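Local coordinates for Alpha/beta hydrolase fold protein (Nakamurella multipartita, PDB 4Y7D) that probably acts as a hydrolase built on the alpha/beta hydrolase fold, although its substrate is unknown, at residues K169-S172 with A173-A177; L233-D236 with R237-A240; E184-A187 with E188-Q192. All coordinates share one frame; numbering follows the deposited sequence.

The three contacts are local, each within one continuous run of chain, and they follow one another in the order 1, 3, 2. Interactions 1 and 3 lie on successive helices, 167-177 and 183-194, in the helical region inserted between strands 124-130 and 242-247, where alpha/beta hydrolases commonly carry a cap. Their centres are 10 Å apart and the helices pack directly, with Ser-172 CA 3.5 Å from Val-190 CG2. A sodium ion sits on the end of helix 167-177, about 6 Å from the side chain of Val-186. Interaction 2, in the loop leading to strand 242-247, lies with its centre 35 Å from that of interaction 1, across the chain's centre.

Interaction 1: K169-S172 with A173-A177; sequences KLVS and ATIAA. With NA (sodium ion), chain D.
Thr-174 and Leu-170 meet through a carbonyl oxygen that takes two hydrogen bonds from one residue. The backbone N of Thr-174 reaches Leu-170 O at 2.9 Å, as expected one helical turn on, and the hydroxyl OG1 of Thr-174 donates to the same Leu-170 O at 2.8 Å. The two donors come from opposite faces of the carbonyl plane, the hydroxyl standing 37° out of it. This double grip depends on the threonine rotamer: chi1 of -57° sets OG1 anti to its own carbonyl carbon and folds it back toward the preceding turn. With an alanine at Thr-174, Leu-170 O would probably keep its amide bond but lose the second donor, and a small gap would be likely to open beside the leucine CD1.

The remaining backbone bonds are those of a regular alpha-helix. Ala-173 N binds Lys-169 O at 3.1 Å, Ile-175 N binds Val-171 O at 2.9 Å and Ala-176 N binds Ser-172 O at 3.0 Å.

Apolar contact is lighter. Val-171 CG1 and Ile-175 CG1 come to 4.4 Å on the buried face, which turns toward Ile-193 of helix 183-194. Leu-204 of helix 197-209 touches both Leu-170 and Val-171, and Leu-159 and Ala-163 of helix 153-165 touch Leu-170.

A metal ion is bound at the end of the helix. Ala-176 O binds the sodium ion at 2.3 Å, Gly-179 O is the second protein ligand, and four waters complete a set of six. Near the C-terminal end of a helix the carbonyls lack onward amide partners, and the negative end of the helix dipole would be expected to favour a cation there. The chemistry thus implies two different settings for a carbonyl oxygen: inside the helix a hydroxyl adds a second donor to one already bonded to an amide, whereas Ala-176 O, at the end, is bound by a hydrated sodium ion.

Interaction 2: L233-D236 with R237-A240; sequences LELD and RITA
Leu-235 and Ile-238 make the close-packed half of this turn, their side chains lying next to each other and pointing the same way, with Leu-235 CG 4.0 Å from Ile-238 CD1. Both are buried, held against Tyr-114 of helix 110-119 and against Ile-265, while Ala-261 of helix 255-264 also touches Leu-235. The backbone is tied by Ile-238 N donating to Leu-235 O at 3.0 Å and by Arg-237 N donating to Glu-234 O, also at 3.0 Å.

The other side is more exposed to solvent, with Asp-236 and Arg-237 at the surface and both modelled in two conformers. In one of them Arg-237 runs alongside Glu-234 and NH1 forms a salt bridge with Glu-234 OE1 at 2.8 Å, so this link is somewhat doubtful as a permanent feature. In that conformer the guanidinium meets the oxygen at its edge, and the carboxylate plane stands 89° to it. A bend at chi3 (66°) turns the arginine tip back toward the glutamate. Glu-234 OE1 also has Arg-115 as a salt-bridge partner, which would be expected to stabilise its negative charge.

Two successive bonds spanning three residues mark a short 3-10 turn, here in the connection leading into strand 242-247 of the alpha/beta hydrolase sheet.

Interaction 3: E184-A187 with E188-Q192; sequences EHVA and ERVAQ
His-185, Ala-187 and Glu-188 carry much of this contact, which is a worked example of the alpha-helix seen from within: helix 183-194, part of the helical insertion of an alpha/beta hydrolase. His-185 contributes chiefly through its backbone. Its O takes the amide of Arg-189 at 3.0 Å and also a hydrogen bond from a water, while CB of Glu-188 lies 3.5 Å from the same His-185 O.

Glu-188 is tied in by its own amide, which donates to Glu-184 O at 3.0 Å. Its CG stands anti to the backbone N (chi1 -175°) in the conformer described, and the extended chain carries the carboxylate away from the preceding turn. Ala-187, exposed like Glu-188, takes the amide of Ala-191 on its O.

Val-186 and Val-190 lie on the buried face. Val-190 N meets Val-186 O at 2.8 Å, nearly in line with the carbonyl bond. Val-190 CG2 comes to 3.2 Å from the same Val-186 O and 4.0 Å from Val-186 CG1.

Arg-189 curls at chi2 and chi3 instead of stretching out, and its NH1 binds Ala-275 O. Its other terminal nitrogen returns to the helix: Arg-189 NH2 donates to Gln-192 OE1 at 2.9 Å, with that oxygen 21° out of the guanidinium plane.

Interaction 1: K169-S172 with A173-A177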
ATOM      1  N   LYS A 169       1.928  -5.429 -22.375  1.00 32.43           N
ATOM      2  CA  LYS A 169       2.451  -6.701 -21.924  1.00 33.23           C
ATOM      3  C   LYS A 169       2.697  -6.683 -20.440  1.00 30.39           C
ATOM      4  O   LYS A 169       2.407  -7.654 -19.759  1.00 29.70           O
ATOM      5  CB  LYS A 169       3.752  -7.096 -22.676  1.00 35.92           C
ATOM      6  CG  LYS A 169       3.537  -7.612 -24.101  1.00 41.32           C
ATOM      7  CD  LYS A 169       4.740  -8.470 -24.590  1.00 45.30           C
ATOM      8  CE  LYS A 169       4.868  -8.620 -26.113  1.00 50.18           C
ATOM      9  NZ  LYS A 169       6.068  -7.932 -26.702  1.00 52.93           N
ATOM     10  N   LEU A 170       3.218  -5.570 -19.914  1.00 28.55           N
ATOM     11  CA  LEU A 170       3.487  -5.477 -18.479  1.00 27.83           C
ATOM     12  C   LEU A 170       2.177  -5.456 -17.678  1.00 26.33           C
ATOM     13  O   LEU A 170       2.065  -6.128 -16.632  1.00 26.26           O
ATOM     14  CB  LEU A 170       4.353  -4.274 -18.133  1.00 26.78           C
ATOM     15  CG  LEU A 170       4.821  -4.266 -16.663  1.00 26.24           C
ATOM     16  CD1 LEU A 170       5.455  -5.580 -16.190  1.00 27.18           C
ATOM     17  CD2 LEU A 170       5.829  -3.160 -16.401  1.00 26.89           C
ATOM     18  N   VAL A 171       1.195  -4.688 -18.160  1.00 26.18           N
ATOM     19  CA  VAL A 171      -0.125  -4.614 -17.514  1.00 25.87           C
ATOM     20  C   VAL A 171      -0.761  -6.041 -17.442  1.00 26.10           C
ATOM     21  O   VAL A 171      -1.213  -6.481 -16.389  1.00 26.00           O
ATOM     22  CB  VAL A 171      -1.035  -3.603 -18.255  1.00 26.18           C
ATOM     23  CG1 VAL A 171      -2.482  -3.747 -17.826  1.00 26.27           C
ATOM     24  CG2 VAL A 171      -0.547  -2.185 -18.024  1.00 25.48           C
ATOM     25  N   SER A 172      -0.732  -6.757 -18.544  1.00 26.80           N
ATOM     26  CA  SER A 172      -1.244  -8.107 -18.608  1.00 28.01           C
ATOM     27  C   SER A 172      -0.557  -9.053 -17.615  1.00 28.31           C
ATOM     28  O   SER A 172      -1.226  -9.781 -16.902  1.00 27.63           O
ATOM     29  CB  SER A 172      -1.128  -8.637 -20.023  1.00 29.95           C
ATOM     30  OG  SER A 172      -1.702  -9.930 -20.140  1.00 31.09           O
ATOM     31  N   ALA A 173       0.763  -9.027 -17.576  1.00 27.93           N
ATOM     32  CA  ALA A 173       1.517  -9.842 -16.662  1.00 28.12           C
ATOM     33  C   ALA A 173       1.183  -9.545 -15.217  1.00 27.34           C
ATOM     34  O   ALA A 173       1.057 -10.461 -14.393  1.00 27.89           O
ATOM     35  CB  ALA A 173       3.003  -9.636 -16.903  1.00 29.43           C
ATOM     36  N   THR A 174       1.009  -8.261 -14.910  1.00 26.48           N
ATOM     37  CA  THR A 174       0.722  -7.818 -13.553  1.00 26.06           C
ATOM     38  C   THR A 174      -0.709  -8.238 -13.117  1.00 24.65           C
ATOM     39  O   THR A 174      -0.900  -8.778 -12.032  1.00 24.03           O
ATOM     40  CB  THR A 174       0.908  -6.286 -13.430  1.00 26.44           C
ATOM     41  OG1 THR A 174       2.260  -5.935 -13.825  1.00 27.27           O
ATOM     42  CG2 THR A 174       0.644  -5.845 -11.997  1.00 25.90           C
ATOM     43  N   ILE A 175      -1.694  -8.009 -13.977  1.00 25.30           N
ATOM     44  CA  ILE A 175      -3.087  -8.412 -13.643  1.00 25.19           C
ATOM     45  C   ILE A 175      -3.172  -9.932 -13.430  1.00 26.26           C
ATOM     46  O   ILE A 175      -3.775 -10.411 -12.453  1.00 26.05           O
ATOM     47  CB  ILE A 175      -4.080  -7.912 -14.696  1.00 25.18           C
ATOM     48  CG1 ILE A 175      -4.115  -6.384 -14.685  1.00 25.17           C
ATOM     49  CG2 ILE A 175      -5.494  -8.503 -14.489  1.00 24.78           C
ATOM     50  CD1 ILE A 175      -4.230  -5.743 -13.319  1.00 24.56           C
ATOM     51  N   ALA A 176      -2.518 -10.690 -14.301  1.00 27.19           N
ATOM     52  CA  ALA A 176      -2.474 -12.149 -14.103  1.00 29.13           C
ATOM     53  C   ALA A 176      -1.766 -12.571 -12.812  1.00 28.62           C
ATOM     54  O   ALA A 176      -2.254 -13.455 -12.127  1.00 29.06           O
ATOM     55  CB  ALA A 176      -1.862 -12.869 -15.310  1.00 30.65           C
ATOM     56  N   ALA A 177      -0.652 -11.935 -12.469  1.00 27.30           N
ATOM     57  CA  ALA A 177       0.073 -12.293 -11.282  1.00 28.00           C
ATOM     58  C   ALA A 177      -0.693 -11.958 -10.015  1.00 27.20           C
ATOM     59  O   ALA A 177      -0.460 -12.577  -8.984  1.00 28.94           O
ATOM     60  CB  ALA A 177       1.418 -11.566 -11.239  1.00 28.10           C
TER
HETATM   61 NA    NA D 502      -3.283 -15.513 -11.787  1.00 33.83          NA
HETATM   62  O   HOH W   1      -1.840 -15.510  -9.494  1.00 45.65           O
HETATM   63  O   HOH W   2      -4.232 -17.748 -11.545  1.00 39.14           O
HETATM   64  O   HOH W   3      -4.872 -14.837 -13.680  1.00 36.08           O
HETATM   65  O   HOH W   4      -1.863 -16.361 -13.569  1.00 43.76           O

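Interaction 2: L233-D236 with R237-A240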
ATOM      1  N   LEU A 233      -1.962  -8.004  15.935  1.00 21.25           N
ATOM      2  CA  LEU A 233      -1.888  -6.549  15.739  1.00 21.36           C
ATOM      3  C   LEU A 233      -2.940  -5.768  16.566  1.00 21.45           C
ATOM      4  O   LEU A 233      -2.917  -4.526  16.594  1.00 20.65           O
ATOM      5  CB  LEU A 233      -2.037  -6.218  14.260  1.00 20.86           C
ATOM      6  CG  LEU A 233      -1.016  -6.837  13.311  1.00 21.16           C
ATOM      7  CD1 LEU A 233      -1.447  -6.546  11.856  1.00 20.58           C
ATOM      8  CD2 LEU A 233       0.349  -6.318  13.606  1.00 21.36           C
ATOM      9  N   GLU A 234      -3.864  -6.477  17.208  1.00 21.32           N
ATOM     10  CA  GLU A 234      -4.857  -5.885  18.097  1.00 22.38           C
ATOM     11  C   GLU A 234      -5.773  -4.904  17.384  1.00 20.88           C
ATOM     12  O   GLU A 234      -6.040  -3.783  17.879  1.00 20.98           O
ATOM     13  CB  GLU A 234      -4.183  -5.203  19.274  1.00 24.90           C
ATOM     14  CG  GLU A 234      -3.138  -6.062  20.009  1.00 26.06           C
ATOM     15  CD  GLU A 234      -2.611  -5.332  21.245  1.00 29.45           C
ATOM     16  OE1 GLU A 234      -2.088  -4.208  21.152  1.00 29.85           O
ATOM     17  OE2 GLU A 234      -2.786  -5.910  22.327  1.00 34.67           O
ATOM     18  N   LEU A 235      -6.275  -5.318  16.222  1.00 19.71           N
ATOM     19  CA  LEU A 235      -7.181  -4.458  15.478  1.00 19.68           C
ATOM     20  C   LEU A 235      -8.446  -4.137  16.255  1.00 20.82           C
ATOM     21  O   LEU A 235      -9.098  -3.127  16.003  1.00 21.57           O
ATOM     22  CB  LEU A 235      -7.538  -5.123  14.158  1.00 19.95           C
ATOM     23  CG  LEU A 235      -6.610  -4.835  12.978  1.00 20.24           C
ATOM     24  CD1 LEU A 235      -5.218  -5.355  13.193  1.00 21.97           C
ATOM     25  CD2 LEU A 235      -7.197  -5.459  11.725  1.00 21.45           C
ATOM     26  N   ASP A 236      -8.826  -4.942  17.215  1.00 21.11           N
ATOM     27  CA  ASP A 236     -10.040  -4.677  17.985  0.60 23.71           C
ATOM     28  C   ASP A 236      -9.933  -3.416  18.823  1.00 23.72           C
ATOM     29  O   ASP A 236     -10.941  -2.898  19.280  1.00 25.32           O
ATOM     30  CB  ASP A 236     -10.366  -5.880  18.868  0.60 24.79           C
ATOM     31  CG  ASP A 236      -9.204  -6.285  19.758  0.60 25.21           C
ATOM     32  OD1 ASP A 236      -8.198  -6.820  19.268  0.60 25.41           O
ATOM     33  OD2 ASP A 236      -9.296  -6.046  20.972  0.60 26.12           O
ATOM     34  N   ARG A 237      -8.715  -2.912  19.013  1.00 23.17           N
ATOM     35  CA  ARG A 237      -8.498  -1.650  19.735  0.60 24.01           C
ATOM     36  C   ARG A 237      -8.835  -0.413  18.878  1.00 24.52           C
ATOM     37  O   ARG A 237      -8.962   0.709  19.402  1.00 24.37           O
ATOM     38  CB  ARG A 237      -7.035  -1.535  20.192  0.60 25.29           C
ATOM     39  CG  ARG A 237      -6.613  -2.567  21.233  0.60 26.19           C
ATOM     40  CD  ARG A 237      -5.118  -2.494  21.506  0.60 27.93           C
ATOM     41  NE  ARG A 237      -4.707  -1.231  22.148  0.60 29.37           N
ATOM     42  CZ  ARG A 237      -3.445  -0.876  22.440  0.60 30.86           C
ATOM     43  NH1 ARG A 237      -2.411  -1.663  22.170  0.60 31.75           N
ATOM     44  NH2 ARG A 237      -3.209   0.297  23.008  0.60 31.54           N
ATOM     45  N   ILE A 238      -8.950  -0.596  17.578  1.00 21.91           N
ATOM     46  CA  ILE A 238      -9.109   0.544  16.646  1.00 22.44           C
ATOM     47  C   ILE A 238     -10.482   1.161  16.741  1.00 23.72           C
ATOM     48  O   ILE A 238     -11.491   0.442  16.652  1.00 24.39           O
ATOM     49  CB  ILE A 238      -8.771   0.110  15.193  1.00 21.22           C
ATOM     50  CG1 ILE A 238      -7.316  -0.325  15.103  1.00 21.45           C
ATOM     51  CG2 ILE A 238      -9.121   1.186  14.166  1.00 20.67           C
ATOM     52  CD1 ILE A 238      -6.971  -0.917  13.738  1.00 20.40           C
ATOM     53  N   THR A 239     -10.522   2.488  16.946  1.00 23.00           N
ATOM     54  CA  THR A 239     -11.772   3.240  17.008  1.00 24.21           C
ATOM     55  C   THR A 239     -11.969   4.212  15.879  1.00 23.27           C
ATOM     56  O   THR A 239     -13.015   4.875  15.831  1.00 24.13           O
ATOM     57  CB  THR A 239     -11.913   4.004  18.366  1.00 26.19           C
ATOM     58  OG1 THR A 239     -10.743   4.817  18.600  1.00 26.11           O
ATOM     59  CG2 THR A 239     -12.180   2.948  19.506  1.00 27.64           C
ATOM     60  N   ALA A 240     -10.994   4.309  14.974  1.00 21.14           N
ATOM     61  CA  ALA A 240     -11.141   5.183  13.810  1.00 20.86           C
ATOM     62  C   ALA A 240     -12.212   4.659  12.895  1.00 19.84           C
ATOM     63  O   ALA A 240     -12.322   3.455  12.737  1.00 18.85           O
ATOM     64  CB  ALA A 240      -9.836   5.252  13.021  1.00 20.53           C
TER
HETATM   65  O   HOH W   5     -12.787  -1.825  17.377  1.00 23.73           O

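Interaction 3: E184-A187 with E188-Q192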
ATOM      1  N   GLU A 184      -9.449 -15.040 -19.918  1.00 36.19           N
ATOM      2  CA  GLU A 184     -10.437 -14.189 -20.577  0.60 35.80           C
ATOM      3  C   GLU A 184     -10.737 -12.935 -19.725  1.00 34.29           C
ATOM      4  O   GLU A 184     -10.789 -11.805 -20.238  1.00 33.03           O
ATOM      5  CB  GLU A 184     -11.717 -15.010 -20.868  0.60 36.85           C
ATOM      6  CG  GLU A 184     -11.562 -16.101 -21.949  0.60 38.42           C
ATOM      7  CD  GLU A 184     -10.900 -17.402 -21.462  0.60 39.09           C
ATOM      8  OE1 GLU A 184     -10.599 -17.540 -20.250  0.60 36.02           O
ATOM      9  OE2 GLU A 184     -10.692 -18.315 -22.328  0.60 41.43           O
ATOM     10  N   HIS A 185     -10.883 -13.130 -18.423  1.00 33.22           N
ATOM     11  CA  HIS A 185     -11.135 -12.008 -17.526  1.00 32.57           C
ATOM     12  C   HIS A 185      -9.925 -11.101 -17.341  1.00 31.00           C
ATOM     13  O   HIS A 185     -10.085  -9.881 -17.249  1.00 30.18           O
ATOM     14  CB  HIS A 185     -11.703 -12.502 -16.205  1.00 33.71           C
ATOM     15  CG  HIS A 185     -13.112 -12.992 -16.329  1.00 37.06           C
ATOM     16  ND1 HIS A 185     -13.668 -13.912 -15.467  1.00 39.34           N
ATOM     17  CD2 HIS A 185     -14.055 -12.730 -17.261  1.00 40.14           C
ATOM     18  CE1 HIS A 185     -14.912 -14.160 -15.835  1.00 39.39           C
ATOM     19  NE2 HIS A 185     -15.167 -13.462 -16.926  1.00 41.47           N
ATOM     20  N   VAL A 186      -8.727 -11.687 -17.298  1.00 30.13           N
ATOM     21  CA  VAL A 186      -7.479 -10.884 -17.291  1.00 29.86           C
ATOM     22  C   VAL A 186      -7.520  -9.971 -18.535  1.00 29.79           C
ATOM     23  O   VAL A 186      -7.293  -8.761 -18.426  1.00 29.42           O
ATOM     24  CB  VAL A 186      -6.183 -11.745 -17.297  1.00 30.28           C
ATOM     25  CG1 VAL A 186      -4.917 -10.896 -17.536  1.00 30.87           C
ATOM     26  CG2 VAL A 186      -6.031 -12.503 -15.999  1.00 30.30           C
ATOM     27  N   ALA A 187      -7.802 -10.535 -19.715  1.00 30.78           N
ATOM     28  CA  ALA A 187      -7.803  -9.732 -20.956  1.00 31.03           C
ATOM     29  C   ALA A 187      -8.838  -8.614 -20.919  1.00 30.94           C
ATOM     30  O   ALA A 187      -8.570  -7.493 -21.361  1.00 30.81           O
ATOM     31  CB  ALA A 187      -8.014 -10.616 -22.166  1.00 32.91           C
ATOM     32  N   GLU A 188      -9.991  -8.889 -20.325  1.00 31.09           N
ATOM     33  CA  GLU A 188     -11.033  -7.872 -20.174  0.60 31.37           C
ATOM     34  C   GLU A 188     -10.553  -6.714 -19.282  1.00 30.23           C
ATOM     35  O   GLU A 188     -10.794  -5.540 -19.587  1.00 29.17           O
ATOM     36  CB  GLU A 188     -12.314  -8.503 -19.617  0.60 32.52           C
ATOM     37  CG  GLU A 188     -13.511  -7.552 -19.544  0.60 33.10           C
ATOM     38  CD  GLU A 188     -14.824  -8.272 -19.202  0.60 34.22           C
ATOM     39  OE1 GLU A 188     -15.326  -9.066 -20.025  0.60 36.65           O
ATOM     40  OE2 GLU A 188     -15.365  -8.048 -18.115  0.60 34.41           O
ATOM     41  N   ARG A 189      -9.852  -7.054 -18.195  1.00 28.62           N
ATOM     42  CA  ARG A 189      -9.322  -6.073 -17.258  1.00 27.05           C
ATOM     43  C   ARG A 189      -8.224  -5.261 -17.913  1.00 27.17           C
ATOM     44  O   ARG A 189      -8.201  -4.062 -17.801  1.00 26.11           O
ATOM     45  CB  ARG A 189      -8.838  -6.731 -15.956  1.00 26.59           C
ATOM     46  CG  ARG A 189      -8.389  -5.704 -14.909  1.00 25.42           C
ATOM     47  CD  ARG A 189      -9.538  -4.907 -14.257  1.00 24.85           C
ATOM     48  NE  ARG A 189     -10.275  -5.815 -13.390  1.00 24.83           N
ATOM     49  CZ  ARG A 189     -11.379  -6.454 -13.717  1.00 25.77           C
ATOM     50  NH1 ARG A 189     -11.871  -7.329 -12.882  1.00 26.22           N
ATOM     51  NH2 ARG A 189     -12.015  -6.197 -14.858  1.00 27.35           N
ATOM     52  N   VAL A 190      -7.351  -5.940 -18.670  1.00 28.18           N
ATOM     53  CA  VAL A 190      -6.268  -5.287 -19.376  1.00 28.90           C
ATOM     54  C   VAL A 190      -6.822  -4.243 -20.364  1.00 29.16           C
ATOM     55  O   VAL A 190      -6.315  -3.123 -20.429  1.00 28.62           O
ATOM     56  CB  VAL A 190      -5.343  -6.336 -20.050  1.00 29.69           C
ATOM     57  CG1 VAL A 190      -4.363  -5.667 -21.007  1.00 31.57           C
ATOM     58  CG2 VAL A 190      -4.615  -7.159 -19.016  1.00 29.76           C
ATOM     59  N   ALA A 191      -7.861  -4.593 -21.115  1.00 30.58           N
ATOM     60  CA  ALA A 191      -8.423  -3.663 -22.115  1.00 31.91           C
ATOM     61  C   ALA A 191      -9.005  -2.413 -21.444  1.00 31.33           C
ATOM     62  O   ALA A 191      -8.802  -1.295 -21.923  1.00 32.38           O
ATOM     63  CB  ALA A 191      -9.467  -4.362 -22.963  1.00 33.29           C
ATOM     64  N   GLN A 192      -9.658  -2.607 -20.289  1.00 30.44           N
ATOM     65  CA  GLN A 192     -10.134  -1.494 -19.466  1.00 29.43           C
ATOM     66  C   GLN A 192      -8.987  -0.555 -19.055  1.00 28.57           C
ATOM     67  O   GLN A 192      -9.088   0.658 -19.155  1.00 28.33           O
ATOM     68  CB  GLN A 192     -10.832  -2.037 -18.212  1.00 28.61           C
ATOM     69  CG  GLN A 192     -12.177  -2.685 -18.562  1.00 28.91           C
ATOM     70  CD  GLN A 192     -12.659  -3.615 -17.470  1.00 27.76           C
ATOM     71  OE1 GLN A 192     -12.016  -3.744 -16.403  1.00 26.67           O
ATOM     72  NE2 GLN A 192     -13.755  -4.300 -17.736  1.00 28.34           N
TER
HETATM   73  O   HOH W   6     -12.857  -8.845 -16.121  1.00 41.70           O